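Local structure of putative sugar binding protein (Geobacillus stearothermophilus, 6GT9) at residues Val34-Glu39 and Arg78-Ala83; Asp74-Ile79 and Ile92-Thr97; Lys82-Lys87 and Lys111-Val116. The protein binds galactose or glucose in the cleft between its two lobes and probably reports the sugar to a three-component sensing system linked to galactan utilization. All coordinates share one frame; numbering follows the deposited sequence.

How the contacts relate
All three contacts are made by helix 73-85, which lies along one parallel sheet; from contact 2 through contact 1 to contact 3 they follow the helix from the galactose end outward. Contacts 1 and 2 have centres about 6 Å apart and interlock: V36 CG1 lies 3.3 Å from H76 NE2, and strands 32-36 and 90-93 are joined by backbone bonds such as V36 N to I92 O at 2.8 Å. Contact 3 has its centre about 10 Å from that of contact 1 and 13 Å from that of contact 2. E38 in contact 1 and Q94 in contact 2 belong to the galactose pocket, whereas contact 3 lies away from it.

Contact 1 (Val34-Glu39 and Arg78-Ala83); sequences VLVPEE and RILKKA. With GAL (beta-D-galactopyranose), chain E.
In the beta-alpha-beta crossover that leads from strand 62-65 through helix 73-85 to strand 90-93, the helix covers the intervening strand 32-36, and V34 and V36 pack on I79, L80 and A83. The fold is the Rossmann-like lobe of periplasmic sugar-binding proteins. Strand and helix run antiparallel (174°), their local axes 9.8 Å apart at closest approach. Five buried apolar residues make the interface, and no hydrogen bond crosses it. V36 makes the largest contribution, through one methyl: CG2 lies 3.7 Å from L80 CD2 and 4.1 Å from I79 CG2. This branch stands opposite the carbonyl carbon, CG1 being anti to the backbone N (chi1 180°), and it meets both helix side chains at a slant. L80 starts off to one side, but its CD2 end swings back to V36; the same residue touches I91, T93 and helix 98-110. One turn further along the helix, V34 CG2 meets the single methyl of A83, CB, at 4.0 Å.

Beyond the strand the chain turns at P37 into the sugar pocket, where the loops at the C-terminal ends of the parallel strands hold the ligand. E38 leaves the helix behind: its extended chain, with CG anti to the backbone N (chi1 -174°), carries the carboxylate to galactose, and W45 packs beside both P37 and E38. OE1 also accepts a hydrogen bond from Q94 NE2, so one oxygen joins the sugar to a second pocket residue. An alanine here removes the acceptor that galactose O4 and Q94 NE2 share; the sugar hydroxyl would probably lose its mate, and Q94, left with D119, would be less firmly fixed. D119, N42, R171, A222, D247 and Q267 also hydrogen-bond the sugar. The bond from galactose O4 to E38 OE1 is 2.6 Å long.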
loop_
_atom_site.group_PDB
_atom_site.type_symbol
_atom_site.label_atom_id
_atom_site.label_comp_id
_atom_site.label_asym_id
_atom_site.label_seq_id
_atom_site.Cartn_x
_atom_site.Cartn_y
_atom_site.Cartn_z
ATOM N N VAL A 34 -9.381 16.917 -2.331
ATOM C CA VAL A 34 -8.002 16.757 -1.886
ATOM C C VAL A 34 -7.692 15.269 -1.812
ATOM O O VAL A 34 -8.481 14.492 -1.266
ATOM C CB VAL A 34 -7.754 17.433 -0.528
ATOM C CG1 VAL A 34 -6.297 17.192 -0.081
ATOM C CG2 VAL A 34 -8.054 18.949 -0.618
ATOM N N LEU A 35 -6.549 14.874 -2.362
ATOM C CA LEU A 35 -6.030 13.516 -2.223
ATOM C C LEU A 35 -4.777 13.609 -1.369
ATOM O O LEU A 35 -3.850 14.349 -1.711
ATOM C CB LEU A 35 -5.717 12.890 -3.582
ATOM C CG LEU A 35 -4.943 11.564 -3.567
ATOM C CD1 LEU A 35 -5.738 10.445 -2.894
ATOM C CD2 LEU A 35 -4.537 11.169 -4.983
ATOM N N VAL A 36 -4.764 12.889 -0.253
ATOM C CA VAL A 36 -3.638 12.899 0.676
ATOM C C VAL A 36 -2.916 11.559 0.547
ATOM O O VAL A 36 -3.492 10.518 0.896
ATOM C CB VAL A 36 -4.099 13.138 2.118
ATOM C CG1 VAL A 36 -2.897 13.134 3.051
ATOM C CG2 VAL A 36 -4.876 14.447 2.214
ATOM N N PRO A 37 -1.690 11.525 0.035
ATOM C CA PRO A 37 -0.937 10.271 -0.024
ATOM C C PRO A 37 -0.209 10.008 1.290
ATOM O O PRO A 37 -0.070 10.881 2.143
ATOM C CB PRO A 37 0.061 10.527 -1.149
ATOM C CG PRO A 37 0.412 11.983 -0.933
ATOM C CD PRO A 37 -0.923 12.641 -0.557
ATOM N N GLU A 38 0.263 8.768 1.438
ATOM C CA GLU A 38 1.076 8.428 2.597
ATOM C C GLU A 38 2.360 9.252 2.612
ATOM O O GLU A 38 2.824 9.670 3.674
ATOM C CB GLU A 38 1.394 6.928 2.588
ATOM C CG GLU A 38 2.120 6.387 3.811
ATOM C CD GLU A 38 2.155 4.853 3.803
ATOM O OE1 GLU A 38 1.609 4.264 2.845
ATOM O OE2 GLU A 38 2.720 4.240 4.738
ATOM N N GLU A 39 2.925 9.513 1.433
ATOM C CA GLU A 39 4.179 10.240 1.282
ATOM C C GLU A 39 4.193 10.830 -0.117
ATOM O O GLU A 39 3.946 10.112 -1.096
ATOM C CB GLU A 39 5.386 9.322 1.502
ATOM C CG GLU A 39 6.733 10.064 1.623
ATOM C CD GLU A 39 7.879 9.118 1.959
ATOM O OE1 GLU A 39 8.597 8.681 1.031
ATOM O OE2 GLU A 39 8.022 8.770 3.152
ATOM N N ARG A 78 -2.427 16.354 10.339
ATOM C CA ARG A 78 -2.477 17.816 10.294
ATOM C C ARG A 78 -2.942 18.299 8.928
ATOM O O ARG A 78 -3.692 19.282 8.826
ATOM C CB ARG A 78 -1.098 18.399 10.639
ATOM C CG ARG A 78 -1.034 19.910 10.653
ATOM C CD ARG A 78 0.436 20.394 10.740
ATOM N NE ARG A 78 1.140 20.142 9.484
ATOM C CZ ARG A 78 0.964 20.869 8.380
ATOM N NH1 ARG A 78 0.122 21.903 8.383
ATOM N NH2 ARG A 78 1.635 20.569 7.273
ATOM N N ILE A 79 -2.516 17.608 7.869
ATOM C CA ILE A 79 -2.912 17.965 6.510
ATOM C C ILE A 79 -4.396 17.703 6.296
ATOM O O ILE A 79 -5.092 18.493 5.642
ATOM C CB ILE A 79 -2.040 17.200 5.502
ATOM C CG1 ILE A 79 -0.595 17.716 5.580
ATOM C CG2 ILE A 79 -2.617 17.303 4.100
ATOM C CD1 ILE A 79 0.384 16.879 4.811
ATOM N N LEU A 80 -4.911 16.608 6.862
ATOM C CA LEU A 80 -6.346 16.336 6.775
ATOM C C LEU A 80 -7.154 17.456 7.413
ATOM O O LEU A 80 -8.128 17.942 6.833
ATOM C CB LEU A 80 -6.685 15.006 7.442
ATOM C CG LEU A 80 -6.155 13.790 6.687
ATOM C CD1 LEU A 80 -6.455 12.507 7.439
ATOM C CD2 LEU A 80 -6.768 13.769 5.304
ATOM N N LYS A 81 -6.773 17.867 8.622
ATOM C CA LYS A 81 -7.528 18.922 9.287
ATOM C C LYS A 81 -7.388 20.252 8.563
ATOM O O LYS A 81 -8.348 21.029 8.507
ATOM C CB LYS A 81 -7.079 19.038 10.738
ATOM C CG LYS A 81 -7.287 17.741 11.516
ATOM C CD LYS A 81 -6.753 17.862 12.928
ATOM C CE LYS A 81 -6.909 16.570 13.699
ATOM N NZ LYS A 81 -6.677 16.775 15.159
ATOM N N LYS A 82 -6.214 20.522 7.989
ATOM C CA LYS A 82 -6.019 21.773 7.268
ATOM C C LYS A 82 -6.910 21.849 6.036
ATOM O O LYS A 82 -7.492 22.906 5.744
ATOM C CB LYS A 82 -4.548 21.924 6.878
ATOM C CG LYS A 82 -4.190 23.308 6.396
ATOM C CD LYS A 82 -2.691 23.425 6.211
ATOM C CE LYS A 82 -2.356 24.759 5.599
ATOM N NZ LYS A 82 -3.010 25.843 6.368
ATOM N N ALA A 83 -7.023 20.746 5.295
ATOM C CA ALA A 83 -7.922 20.718 4.143
ATOM C C ALA A 83 -9.377 20.867 4.571
ATOM O O ALA A 83 -10.162 21.542 3.893
ATOM C CB ALA A 83 -7.738 19.426 3.344
HETATM C C1 GAL E . 2.213 0.115 -1.281
HETATM C C2 GAL E . 1.097 0.656 -0.411
HETATM C C3 GAL E . 1.131 2.193 -0.337
HETATM C C4 GAL E . 2.493 2.662 0.149
HETATM C C5 GAL E . 3.599 2.038 -0.685
HETATM C C6 GAL E . 4.994 2.329 -0.125
HETATM O O1 GAL E . 2.163 -1.297 -1.299
HETATM O O2 GAL E . -0.186 0.270 -0.924
HETATM O O3 GAL E . 0.209 2.642 0.609
HETATM O O4 GAL E . 2.678 2.311 1.524
HETATM O O5 GAL E . 3.489 0.561 -0.776
HETATM O O6 GAL E . 5.988 2.073 -1.093
#

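Contact 2 (Asp74-Ile79 and Ile92-Thr97); sequences DEHLRI and ITQGLT
The imidazole of H76 is the tight part of the contact, set against T93, Q94 and L96. NE2 donates to T93 OG1 at 3.1 Å (N-H...O angle 148°), with the oxygen tilted 22° from the ring plane. The T93 hydroxyl in turn donates to Q94 O, 2.9 Å from OG1, so a chain of two bonds runs from the helix into the loop and settles the rotation of the hydroxyl. At ND1 it is a methyl that approaches: L96 CD2 comes obliquely to 3.6 Å; F101 of helix 98-110 meets the ring edge-to-face. In this Rossmann-like lobe, strand 90-93 ends here and its loop, with an inverse gamma turn centred on G95, enters the galactose pocket. Q94 OE1 sits in the imidazole plane, 3.7 Å from H76 CE1, while Q94 NE2 points its bonds at D119 and E38, both of which bind the sugar. H76 thus lies in a second shell, behind a pocket residue. The outer side of helix 73-85 is open to solvent: there R78 grips the E75 carboxylate side-on, NE to OE1 and NH2 to OE2, the latter 2.7 Å long.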
loop_
_atom_site.group_PDB
_atom_site.type_symbol
_atom_site.label_atom_id
_atom_site.label_comp_id
_atom_site.label_asym_id
_atom_site.label_seq_id
_atom_site.Cartn_x
_atom_site.Cartn_y
_atom_site.Cartn_z
ATOM N N ASP A 74 1.297 12.076 12.528
ATOM C CA ASP A 74 0.860 13.400 12.971
ATOM C C ASP A 74 0.807 14.387 11.818
ATOM O O ASP A 74 -0.140 15.175 11.714
ATOM C CB ASP A 74 1.776 13.933 14.074
ATOM C CG ASP A 74 1.611 13.174 15.380
ATOM O OD1 ASP A 74 0.531 12.571 15.585
ATOM O OD2 ASP A 74 2.562 13.172 16.194
ATOM N N GLU A 75 1.822 14.384 10.951
ATOM C CA GLU A 75 1.799 15.300 9.811
ATOM C C GLU A 75 0.629 14.986 8.878
ATOM O O GLU A 75 -0.044 15.893 8.369
ATOM C CB GLU A 75 3.134 15.228 9.072
ATOM C CG GLU A 75 3.232 16.070 7.815
ATOM C CD GLU A 75 3.186 17.570 8.071
ATOM O OE1 GLU A 75 3.199 18.012 9.252
ATOM O OE2 GLU A 75 3.146 18.310 7.062
ATOM N N HIS A 76 0.383 13.697 8.651
ATOM C CA HIS A 76 -0.756 13.246 7.861
ATOM C C HIS A 76 -2.065 13.773 8.436
ATOM O O HIS A 76 -2.913 14.294 7.706
ATOM C CB HIS A 76 -0.743 11.714 7.826
ATOM C CG HIS A 76 -1.511 11.101 6.691
ATOM N ND1 HIS A 76 -1.097 9.945 6.064
ATOM C CD2 HIS A 76 -2.673 11.457 6.094
ATOM C CE1 HIS A 76 -1.959 9.626 5.116
ATOM N NE2 HIS A 76 -2.930 10.522 5.116
ATOM N N LEU A 77 -2.236 13.653 9.732
ATOM C CA LEU A 77 -3.424 14.132 10.353
ATOM C C LEU A 77 -3.529 15.651 10.325
ATOM O O LEU A 77 -4.587 16.168 10.291
ATOM C CB LEU A 77 -3.555 13.651 11.765
ATOM C CG LEU A 77 -3.664 12.163 11.946
ATOM C CD1 LEU A 77 -3.645 11.848 13.412
ATOM C CD2 LEU A 77 -4.900 11.602 11.275
ATOM N N ARG A 78 -2.427 16.354 10.339
ATOM C CA ARG A 78 -2.477 17.816 10.294
ATOM C C ARG A 78 -2.942 18.299 8.928
ATOM O O ARG A 78 -3.692 19.282 8.826
ATOM C CB ARG A 78 -1.098 18.399 10.639
ATOM C CG ARG A 78 -1.034 19.910 10.653
ATOM C CD ARG A 78 0.436 20.394 10.740
ATOM N NE ARG A 78 1.140 20.142 9.484
ATOM C CZ ARG A 78 0.964 20.869 8.380
ATOM N NH1 ARG A 78 0.122 21.903 8.383
ATOM N NH2 ARG A 78 1.635 20.569 7.273
ATOM N N ILE A 79 -2.516 17.608 7.869
ATOM C CA ILE A 79 -2.912 17.965 6.510
ATOM C C ILE A 79 -4.396 17.703 6.296
ATOM O O ILE A 79 -5.092 18.493 5.642
ATOM C CB ILE A 79 -2.040 17.200 5.502
ATOM C CG1 ILE A 79 -0.595 17.716 5.580
ATOM C CG2 ILE A 79 -2.617 17.303 4.100
ATOM C CD1 ILE A 79 0.384 16.879 4.811
ATOM N N ILE A 92 -9.888 12.587 0.168
ATOM C CA ILE A 92 -9.559 11.198 -0.133
ATOM C C ILE A 92 -8.229 10.888 0.536
ATOM O O ILE A 92 -7.238 11.593 0.304
ATOM C CB ILE A 92 -9.482 10.958 -1.651
ATOM C CG1 ILE A 92 -10.783 11.412 -2.324
ATOM C CG2 ILE A 92 -9.166 9.471 -1.957
ATOM C CD1 ILE A 92 -10.667 11.640 -3.826
ATOM N N THR A 93 -8.205 9.837 1.356
ATOM C CA THR A 93 -7.044 9.548 2.188
ATOM C C THR A 93 -7.061 8.088 2.617
ATOM O O THR A 93 -8.112 7.453 2.680
ATOM C CB THR A 93 -7.028 10.425 3.442
ATOM O OG1 THR A 93 -5.882 10.109 4.233
ATOM C CG2 THR A 93 -8.277 10.152 4.263
ATOM N N GLN A 94 -5.883 7.580 2.960
ATOM C CA GLN A 94 -5.813 6.327 3.701
ATOM C C GLN A 94 -6.412 6.523 5.087
ATOM O O GLN A 94 -6.287 7.592 5.696
ATOM C CB GLN A 94 -4.369 5.874 3.867
ATOM C CG GLN A 94 -3.652 5.418 2.632
ATOM C CD GLN A 94 -2.149 5.507 2.850
ATOM O OE1 GLN A 94 -1.632 6.594 3.094
ATOM N NE2 GLN A 94 -1.450 4.360 2.807
ATOM N N GLY A 95 -7.078 5.489 5.585
ATOM C CA GLY A 95 -7.348 5.430 7.005
ATOM C C GLY A 95 -6.151 4.760 7.635
ATOM O O GLY A 95 -6.211 3.576 7.974
ATOM N N LEU A 96 -5.042 5.503 7.763
ATOM C CA LEU A 96 -3.730 4.876 7.931
ATOM C C LEU A 96 -3.646 4.058 9.216
ATOM O O LEU A 96 -3.056 2.967 9.228
ATOM C CB LEU A 96 -2.640 5.942 7.896
ATOM C CG LEU A 96 -1.219 5.479 7.600
ATOM C CD1 LEU A 96 -1.197 4.581 6.357
ATOM C CD2 LEU A 96 -0.344 6.705 7.398
ATOM N N THR A 97 -4.206 4.571 10.310
ATOM C CA THR A 97 -4.326 3.828 11.558
ATOM C C THR A 97 -5.766 3.903 12.031
ATOM O O THR A 97 -6.519 4.793 11.638
ATOM C CB THR A 97 -3.419 4.370 12.663
ATOM O OG1 THR A 97 -3.798 5.726 12.966
ATOM C CG2 THR A 97 -1.964 4.320 12.236
#

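Contact 3 (Lys82-Lys87 and Lys111-Val116); sequences KAAAAK and KNIPVV
Apolar contact comes almost wholly from I113, whose CD1 methyl reaches A84 at the C-terminal end of helix 73-85. CD1 lies 4.0 Å from A84 CB and 3.7 Å from A84 CA, so it rests against the backbone as much as against the small side chain; K87 CA is more distant, 4.3 Å from the same CD1. With CG1 beside the backbone N (chi1 -59°) and CD1 extended beyond it, the isoleucine stretches out to the helix from the turn that follows helix 98-110. I108 of that helix and I91 of strand 90-93 touch both A84 and I113, joining two helices of the Rossmann-like lobe to its sheet.

Backbone bonds shape the helix end. K87, with its positive phi of 55°, closes a Schellman motif, and K87 N donates to A84 O over 3.1 Å. That carbonyl also has I113 CD1 beside it, 3.5 Å from A84 O.

Charged groups frame the contact without bonding across it. K111 and K87 lie at its exposed margin, and the end of K87 leads away. No hydrogen bond or salt bridge links the two segments, so this join rests on van der Waals fit around one methyl.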
loop_
_atom_site.group_PDB
_atom_site.type_symbol
_atom_site.label_atom_id
_atom_site.label_comp_id
_atom_site.label_asym_id
_atom_site.label_seq_id
_atom_site.Cartn_x
_atom_site.Cartn_y
_atom_site.Cartn_z
ATOM N N LYS A 82 -6.214 20.522 7.989
ATOM C CA LYS A 82 -6.019 21.773 7.268
ATOM C C LYS A 82 -6.910 21.849 6.036
ATOM O O LYS A 82 -7.492 22.906 5.744
ATOM C CB LYS A 82 -4.548 21.924 6.878
ATOM C CG LYS A 82 -4.190 23.308 6.396
ATOM C CD LYS A 82 -2.691 23.425 6.211
ATOM C CE LYS A 82 -2.356 24.759 5.599
ATOM N NZ LYS A 82 -3.010 25.843 6.368
ATOM N N ALA A 83 -7.023 20.746 5.295
ATOM C CA ALA A 83 -7.922 20.718 4.143
ATOM C C ALA A 83 -9.377 20.867 4.571
ATOM O O ALA A 83 -10.162 21.542 3.893
ATOM C CB ALA A 83 -7.738 19.426 3.344
ATOM N N ALA A 84 -9.771 20.228 5.676
ATOM C CA ALA A 84 -11.152 20.397 6.133
ATOM C C ALA A 84 -11.415 21.833 6.576
ATOM O O ALA A 84 -12.541 22.330 6.443
ATOM C CB ALA A 84 -11.462 19.435 7.275
ATOM N N ALA A 85 -10.392 22.506 7.106
ATOM C CA ALA A 85 -10.550 23.895 7.519
ATOM C C ALA A 85 -10.680 24.827 6.319
ATOM O O ALA A 85 -11.317 25.882 6.422
ATOM C CB ALA A 85 -9.370 24.311 8.401
ATOM N N ALA A 86 -10.093 24.458 5.178
ATOM C CA ALA A 86 -10.270 25.205 3.935
ATOM C C ALA A 86 -11.613 24.930 3.261
ATOM O O ALA A 86 -11.855 25.439 2.156
ATOM C CB ALA A 86 -9.131 24.886 2.963
ATOM N N LYS A 87 -12.473 24.136 3.890
ATOM C CA LYS A 87 -13.832 23.851 3.403
ATOM C C LYS A 87 -13.840 23.306 1.969
ATOM O O LYS A 87 -14.622 23.739 1.112
ATOM C CB LYS A 87 -14.709 25.095 3.536
ATOM C CG LYS A 87 -14.923 25.505 4.986
ATOM C CD LYS A 87 -15.868 26.702 5.082
ATOM C CE LYS A 87 -16.481 26.807 6.473
ATOM N NZ LYS A 87 -17.721 27.648 6.478
ATOM N N LYS A 111 -18.395 17.817 9.947
ATOM C CA LYS A 111 -18.381 19.143 9.350
ATOM C C LYS A 111 -18.894 19.135 7.910
ATOM O O LYS A 111 -18.624 20.085 7.162
ATOM C CB LYS A 111 -16.971 19.735 9.406
ATOM C CG LYS A 111 -16.403 19.916 10.813
ATOM C CD LYS A 111 -15.033 20.607 10.752
ATOM C CE LYS A 111 -14.336 20.653 12.110
ATOM N NZ LYS A 111 -13.034 21.381 12.037
ATOM N N ASN A 112 -19.609 18.078 7.507
ATOM C CA ASN A 112 -20.271 17.992 6.203
ATOM C C ASN A 112 -19.276 17.969 5.039
ATOM O O ASN A 112 -19.553 18.502 3.966
ATOM C CB ASN A 112 -21.294 19.122 6.024
ATOM C CG ASN A 112 -22.381 19.089 7.080
ATOM O OD1 ASN A 112 -22.685 18.034 7.642
ATOM N ND2 ASN A 112 -22.970 20.246 7.364
ATOM N N ILE A 113 -18.126 17.330 5.232
ATOM C CA ILE A 113 -17.172 17.082 4.160
ATOM C C ILE A 113 -17.082 15.568 3.981
ATOM O O ILE A 113 -16.708 14.860 4.919
ATOM C CB ILE A 113 -15.792 17.697 4.459
ATOM C CG1 ILE A 113 -15.911 19.214 4.664
ATOM C CG2 ILE A 113 -14.801 17.436 3.340
ATOM C CD1 ILE A 113 -14.560 19.915 4.849
ATOM N N PRO A 114 -17.459 15.013 2.830
ATOM C CA PRO A 114 -17.413 13.554 2.673
ATOM C C PRO A 114 -15.981 13.048 2.578
ATOM O O PRO A 114 -15.107 13.705 2.012
ATOM C CB PRO A 114 -18.172 13.311 1.363
ATOM C CG PRO A 114 -18.037 14.588 0.604
ATOM C CD PRO A 114 -18.007 15.685 1.639
ATOM N N VAL A 115 -15.752 11.846 3.117
ATOM C CA VAL A 115 -14.433 11.228 3.113
ATOM C C VAL A 115 -14.526 9.902 2.378
ATOM O O VAL A 115 -15.407 9.082 2.671
ATOM C CB VAL A 115 -13.882 11.036 4.540
ATOM C CG1 VAL A 115 -12.581 10.195 4.523
ATOM C CG2 VAL A 115 -13.611 12.406 5.188
ATOM N N VAL A 116 -13.647 9.716 1.394
ATOM C CA VAL A 116 -13.453 8.428 0.733
ATOM C C VAL A 116 -12.075 7.925 1.132
ATOM O O VAL A 116 -11.083 8.653 1.003
ATOM C CB VAL A 116 -13.582 8.543 -0.796
ATOM C CG1 VAL A 116 -13.145 7.234 -1.478
ATOM C CG2 VAL A 116 -15.035 8.876 -1.198
#